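Local structure of ribose ABC transporter, substrate binding protein (Conexibacter woesei, 4KQ9) at residues 167-172 with 178-183; 116-121 with 274-279. The protein probably binds a sugar such as ribose, as a substrate-binding protein of an ABC transporter. The protein carries 1 engineered substitution. One frame throughout, in Å; residues are numbered along the deposited sequence. Where two conformers were deposited one is given.

From the N terminus, the chain first builds most of the six-stranded parallel sheet. It then crosses after strand 106-109 to the other lobe, where helix 112-126 comes first. That helix supplies the first half of contact 2. Strand 162-167 and helix 174-187 follow. Contact 1 joins the loop between them to the helix itself, with only five residues intervening, most of them the start of the helix. Contact 2 closes only when segment 274-279 returns to helix 112-126, some 150 residues on, so contact 1 lies wholly within its span. The two do not touch; their centres are about 22 Å apart. Contact 1 is local to the four-stranded lobe. Contact 2 ties helix 112-126 to the chain running from strand 271-273 into strand 277-280, near the junction of the lobes.

Contact 1: 167-172 with 178-183; sequences VYTKAI and LTATQN
Thr169 and Ala180 make the closer of the two touches here, methyl to methyl. The bond from CA to CB of Thr169 points toward helix 174-187, and the side chain forks at CB. The OG1 branch hydrogen bonds to the carbonyl oxygen of Asn137. The CG2 branch reaches the helix, where it meets CB of Ala180 at 3.9 Å. The first torsion sorts the two branches: chi1 of 48° sets OG1 between the backbone N and the carbonyl carbon, and CG2 lies anti to that carbon. The hydroxyl bond should help to fix this rotation, and with it the place of the methyl. Val167 adds a looser apolar touch, with its CG2 at 4.4 Å from CB of the same alanine. Ala180 therefore takes both contacts on one methyl. The two loop methyls reach it from different directions, about 72° apart as seen from CB of Ala180. CG2 of Thr169 and CG2 of Val167 are themselves 4.9 Å apart. The short alanine side chain probably allows the close approach of loop and helix, with CA of Thr169 7.5 Å from CA of Ala180. Val167 ends an outermost strand of the four-stranded sheet and pairs with strand 132-136. Helix 174-187 belongs to the beta-alpha-beta crossover from strand 162-167 to strand 193-196, and Thr169 and Ala180 both touch Val136 of the intervening strand 132-136.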
loop_
_atom_site.group_PDB
_atom_site.type_symbol
_atom_site.label_atom_id
_atom_site.label_comp_id
_atom_site.label_asym_id
_atom_site.label_seq_id
_atom_site.Cartn_x
_atom_site.Cartn_y
_atom_site.Cartn_z
ATOM N N VAL A 167 -11.810 15.856 4.303
ATOM C CA VAL A 167 -12.943 14.990 4.459
ATOM C C VAL A 167 -12.618 13.484 4.366
ATOM O O VAL A 167 -11.593 13.088 3.807
ATOM C CB VAL A 167 -14.041 15.260 3.438
ATOM C CG1 VAL A 167 -14.513 16.729 3.491
ATOM C CG2 VAL A 167 -13.611 14.863 2.044
ATOM N N TYR A 168 -13.451 12.678 5.030
ATOM C CA TYR A 168 -13.262 11.204 5.110
ATOM C C TYR A 168 -14.408 10.700 4.322
ATOM O O TYR A 168 -15.374 11.404 4.194
ATOM C CB TYR A 168 -13.248 10.713 6.539
ATOM C CG TYR A 168 -11.990 11.002 7.224
ATOM C CD1 TYR A 168 -11.771 12.233 7.863
ATOM C CD2 TYR A 168 -10.993 10.068 7.253
ATOM C CE1 TYR A 168 -10.567 12.496 8.489
ATOM C CE2 TYR A 168 -9.823 10.304 7.905
ATOM C CZ TYR A 168 -9.617 11.512 8.538
ATOM O OH TYR A 168 -8.433 11.744 9.137
ATOM N N THR A 169 -14.278 9.553 3.664
ATOM C CA THR A 169 -15.290 9.017 2.768
ATOM C C THR A 169 -15.597 7.566 3.249
ATOM O O THR A 169 -14.906 7.066 4.140
ATOM C CB THR A 169 -14.815 8.925 1.271
ATOM O OG1 THR A 169 -13.519 8.315 1.195
ATOM C CG2 THR A 169 -14.709 10.289 0.581
ATOM N N LYS A 170 -16.536 6.884 2.608
ATOM C CA LYS A 170 -16.971 5.558 3.087
ATOM C C LYS A 170 -15.865 4.562 2.833
ATOM O O LYS A 170 -15.527 3.735 3.682
ATOM C CB LYS A 170 -18.254 5.086 2.345
ATOM N N ALA A 171 -15.304 4.668 1.630
ATOM C CA ALA A 171 -14.189 3.850 1.221
ATOM C C ALA A 171 -13.471 4.518 0.052
ATOM O O ALA A 171 -13.969 5.473 -0.575
ATOM C CB ALA A 171 -14.697 2.449 0.814
ATOM N N ILE A 172 -12.351 3.929 -0.326
ATOM C CA ILE A 172 -11.659 4.452 -1.502
ATOM C C ILE A 172 -12.240 3.839 -2.771
ATOM O O ILE A 172 -11.739 2.806 -3.196
ATOM C CB ILE A 172 -10.115 4.238 -1.396
ATOM C CG1 ILE A 172 -9.617 4.851 -0.101
ATOM C CG2 ILE A 172 -9.456 4.791 -2.691
ATOM C CD1 ILE A 172 -8.188 4.556 0.270
ATOM N N LEU A 178 -15.749 10.943 -6.564
ATOM C CA LEU A 178 -16.472 11.804 -7.394
ATOM C C LEU A 178 -17.449 12.673 -6.551
ATOM O O LEU A 178 -17.466 13.873 -6.698
ATOM C CB LEU A 178 -17.219 10.958 -8.415
ATOM C CG LEU A 178 -18.268 11.594 -9.277
ATOM C CD1 LEU A 178 -17.671 12.508 -10.325
ATOM C CD2 LEU A 178 -19.027 10.457 -9.968
ATOM N N THR A 179 -18.161 12.070 -5.641
ATOM C CA THR A 179 -19.087 12.834 -4.770
ATOM C C THR A 179 -18.434 13.812 -3.865
ATOM O O THR A 179 -18.805 14.972 -3.797
ATOM C CB THR A 179 -19.917 11.846 -3.957
ATOM O OG1 THR A 179 -20.792 11.264 -4.913
ATOM C CG2 THR A 179 -20.781 12.568 -2.875
ATOM N N ALA A 180 -17.372 13.367 -3.244
ATOM C CA ALA A 180 -16.666 14.242 -2.366
ATOM C C ALA A 180 -16.050 15.426 -3.101
ATOM O O ALA A 180 -16.065 16.594 -2.612
ATOM C CB ALA A 180 -15.626 13.406 -1.641
ATOM N N THR A 181 -15.480 15.154 -4.274
ATOM C CA THR A 181 -14.853 16.211 -5.075
ATOM C C THR A 181 -15.876 17.193 -5.616
ATOM O O THR A 181 -15.636 18.413 -5.596
ATOM C CB THR A 181 -13.982 15.627 -6.202
ATOM O OG1 THR A 181 -13.022 14.700 -5.646
ATOM C CG2 THR A 181 -13.313 16.696 -7.079
ATOM N N GLN A 182 -17.019 16.690 -6.096
ATOM C CA GLN A 182 -17.993 17.637 -6.603
ATOM C C GLN A 182 -18.492 18.574 -5.492
ATOM O O GLN A 182 -18.560 19.745 -5.720
ATOM C CB GLN A 182 -19.114 16.981 -7.418
ATOM C CG GLN A 182 -19.791 15.800 -6.827
ATOM C CD GLN A 182 -20.989 15.300 -7.676
ATOM O OE1 GLN A 182 -20.957 15.193 -8.922
ATOM N NE2 GLN A 182 -22.054 15.021 -6.988
ATOM N N ASN A 183 -18.642 18.081 -4.267
ATOM C CA ASN A 183 -19.054 18.937 -3.125
ATOM C C ASN A 183 -17.988 19.903 -2.746
ATOM O O ASN A 183 -18.296 21.083 -2.512
ATOM C CB ASN A 183 -19.454 18.107 -1.946
ATOM C CG ASN A 183 -20.736 17.320 -2.213
ATOM O OD1 ASN A 183 -21.451 17.609 -3.165
ATOM N ND2 ASN A 183 -21.012 16.343 -1.400
#

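Contact 2: 116-121 with 274-279; sequences GRLKAT and TPVIEI
Leu118 projects from helix 112-126 and touches Val276 with one methyl and Glu278 with both. The tight part of the contact centres on CD1. This methyl meets CG2 of Val276 at 3.7 Å, an apolar touch in which the two side chains cross at a slant. The aliphatic part of the glutamate also packs here, with CG of Glu278 3.9 Å from CD1 of Leu118. The CD2 methyl of Leu118 is modelled 3.1 Å from OE2 of Glu278. That is unusually close and may be strained or imprecisely placed. Glu278 has CG anti to its carbonyl carbon (chi1 -57°) and runs extended from there (chi2 170°), which carries the carboxylate across the leucine, toward the helix backbone. The other side of the contact is looser and wet. OE1 of Glu278 and the carbonyl oxygen of Leu118 are bridged by one water, which donates to both. It lies 2.7 Å from OE1 of Glu278 and 2.7 Å from O of Leu118. The two carboxylate oxygens thus differ in setting, one beside the leucine and one on water. With an alanine in place of Leu118, a gap would probably open beside CG2 of Val276, and the Glu278 carboxylate would be freer to turn. On the helix side, Ala120 and Thr121 pack on helix 143-159, and Lys119 leads away to bond with Thr224 and Tyr196. Segment 274-279 follows strand 271-273 of the six-stranded sheet and is probably part of one of the crossings between lobes usual in this family. Strand 277-280 pairs antiparallel with strand 241-244; Glu278 touches Leu241 of that strand, and Val276, just before the pairing, touches Val243.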
loop_
_atom_site.group_PDB
_atom_site.type_symbol
_atom_site.label_atom_id
_atom_site.label_comp_id
_atom_site.label_asym_id
_atom_site.label_seq_id
_atom_site.Cartn_x
_atom_site.Cartn_y
_atom_site.Cartn_z
ATOM N N GLY A 116 2.510 9.725 2.325
ATOM C CA GLY A 116 1.879 11.057 2.630
ATOM C C GLY A 116 2.781 12.256 2.467
ATOM O O GLY A 116 2.385 13.260 1.877
ATOM N N ARG A 117 4.029 12.156 2.934
ATOM C CA ARG A 117 5.003 13.246 2.779
ATOM C C ARG A 117 5.431 13.424 1.342
ATOM O O ARG A 117 5.659 14.557 0.883
ATOM C CB ARG A 117 6.263 12.988 3.631
ATOM C CG ARG A 117 6.055 13.211 5.117
ATOM C CD ARG A 117 7.356 13.177 5.939
ATOM N NE ARG A 117 7.469 11.912 6.641
ATOM C CZ ARG A 117 8.134 10.861 6.172
ATOM N NH1 ARG A 117 8.146 9.763 6.867
ATOM N NH2 ARG A 117 8.798 10.921 5.022
ATOM N N LEU A 118 5.585 12.330 0.618
ATOM C CA LEU A 118 5.951 12.462 -0.787
ATOM C C LEU A 118 4.866 13.207 -1.607
ATOM O O LEU A 118 5.169 14.102 -2.480
ATOM C CB LEU A 118 6.182 11.102 -1.445
ATOM C CG LEU A 118 7.358 10.252 -0.906
ATOM C CD1 LEU A 118 7.258 8.885 -1.565
ATOM C CD2 LEU A 118 8.702 10.930 -1.191
ATOM N N LYS A 119 3.617 12.833 -1.334
ATOM C CA LYS A 119 2.478 13.433 -2.020
ATOM C C LYS A 119 2.296 14.936 -1.693
ATOM O O LYS A 119 2.100 15.752 -2.603
ATOM C CB LYS A 119 1.202 12.625 -1.705
ATOM C CG LYS A 119 1.198 11.281 -2.458
ATOM C CD LYS A 119 0.276 10.289 -1.706
ATOM C CE LYS A 119 -1.123 10.255 -2.234
ATOM N NZ LYS A 119 -2.139 9.359 -1.566
ATOM N N ALA A 120 2.358 15.231 -0.428
ATOM C CA ALA A 120 2.230 16.591 0.071
ATOM C C ALA A 120 3.367 17.484 -0.400
ATOM O O ALA A 120 3.103 18.638 -0.832
ATOM C CB ALA A 120 2.064 16.601 1.545
ATOM N N THR A 121 4.611 16.942 -0.451
ATOM C CA THR A 121 5.748 17.674 -0.942
ATOM C C THR A 121 5.696 17.957 -2.435
ATOM O O THR A 121 6.084 19.072 -2.893
ATOM C CB THR A 121 7.062 16.936 -0.572
ATOM O OG1 THR A 121 7.049 16.720 0.809
ATOM C CG2 THR A 121 8.275 17.724 -0.945
ATOM N N THR A 274 9.495 -1.138 2.836
ATOM C CA THR A 274 9.727 -1.528 1.486
ATOM C C THR A 274 9.694 -0.301 0.588
ATOM O O THR A 274 9.072 0.642 0.937
ATOM C CB THR A 274 8.673 -2.598 1.069
ATOM O OG1 THR A 274 7.351 -2.199 1.451
ATOM C CG2 THR A 274 8.964 -3.914 1.815
ATOM N N PRO A 275 10.373 -0.344 -0.545
ATOM C CA PRO A 275 10.461 0.778 -1.448
ATOM C C PRO A 275 9.103 1.207 -2.003
ATOM O O PRO A 275 8.195 0.423 -2.146
ATOM C CB PRO A 275 11.369 0.297 -2.574
ATOM C CG PRO A 275 11.810 -1.028 -2.267
ATOM C CD PRO A 275 11.069 -1.514 -1.055
ATOM N N VAL A 276 8.960 2.506 -2.175
ATOM C CA VAL A 276 7.845 3.089 -2.926
ATOM C C VAL A 276 8.450 3.962 -4.032
ATOM O O VAL A 276 9.591 4.435 -3.864
ATOM C CB VAL A 276 6.918 3.925 -2.032
ATOM C CG1 VAL A 276 6.361 3.127 -0.892
ATOM C CG2 VAL A 276 7.552 5.227 -1.523
ATOM N N ILE A 277 7.723 4.116 -5.136
ATOM C CA ILE A 277 8.158 4.852 -6.300
ATOM C C ILE A 277 7.061 5.829 -6.730
ATOM O O ILE A 277 5.936 5.401 -6.943
ATOM C CB ILE A 277 8.507 3.957 -7.487
ATOM C CG1 ILE A 277 9.714 3.097 -7.148
ATOM C CG2 ILE A 277 8.919 4.818 -8.652
ATOM C CD1 ILE A 277 10.211 2.170 -8.212
ATOM N N GLU A 278 7.393 7.102 -6.796
ATOM C CA GLU A 278 6.518 8.180 -7.311
ATOM C C GLU A 278 6.575 8.271 -8.828
ATOM O O GLU A 278 7.684 8.220 -9.445
ATOM C CB GLU A 278 7.035 9.547 -6.848
ATOM C CG GLU A 278 7.164 9.708 -5.376
ATOM C CD GLU A 278 7.901 11.002 -4.979
ATOM O OE1 GLU A 278 7.457 12.124 -5.335
ATOM O OE2 GLU A 278 8.942 10.894 -4.287
ATOM N N ILE A 279 5.410 8.505 -9.433
ATOM C CA ILE A 279 5.256 8.527 -10.859
ATOM C C ILE A 279 4.517 9.815 -11.158
ATOM O O ILE A 279 3.405 9.953 -10.671
ATOM C CB ILE A 279 4.375 7.348 -11.278
ATOM C CG1 ILE A 279 4.923 6.052 -10.706
ATOM C CG2 ILE A 279 4.267 7.266 -12.786
ATOM C CD1 ILE A 279 4.277 4.865 -11.317
HETATM O O HOH W 1 7.573 14.293 -3.678
#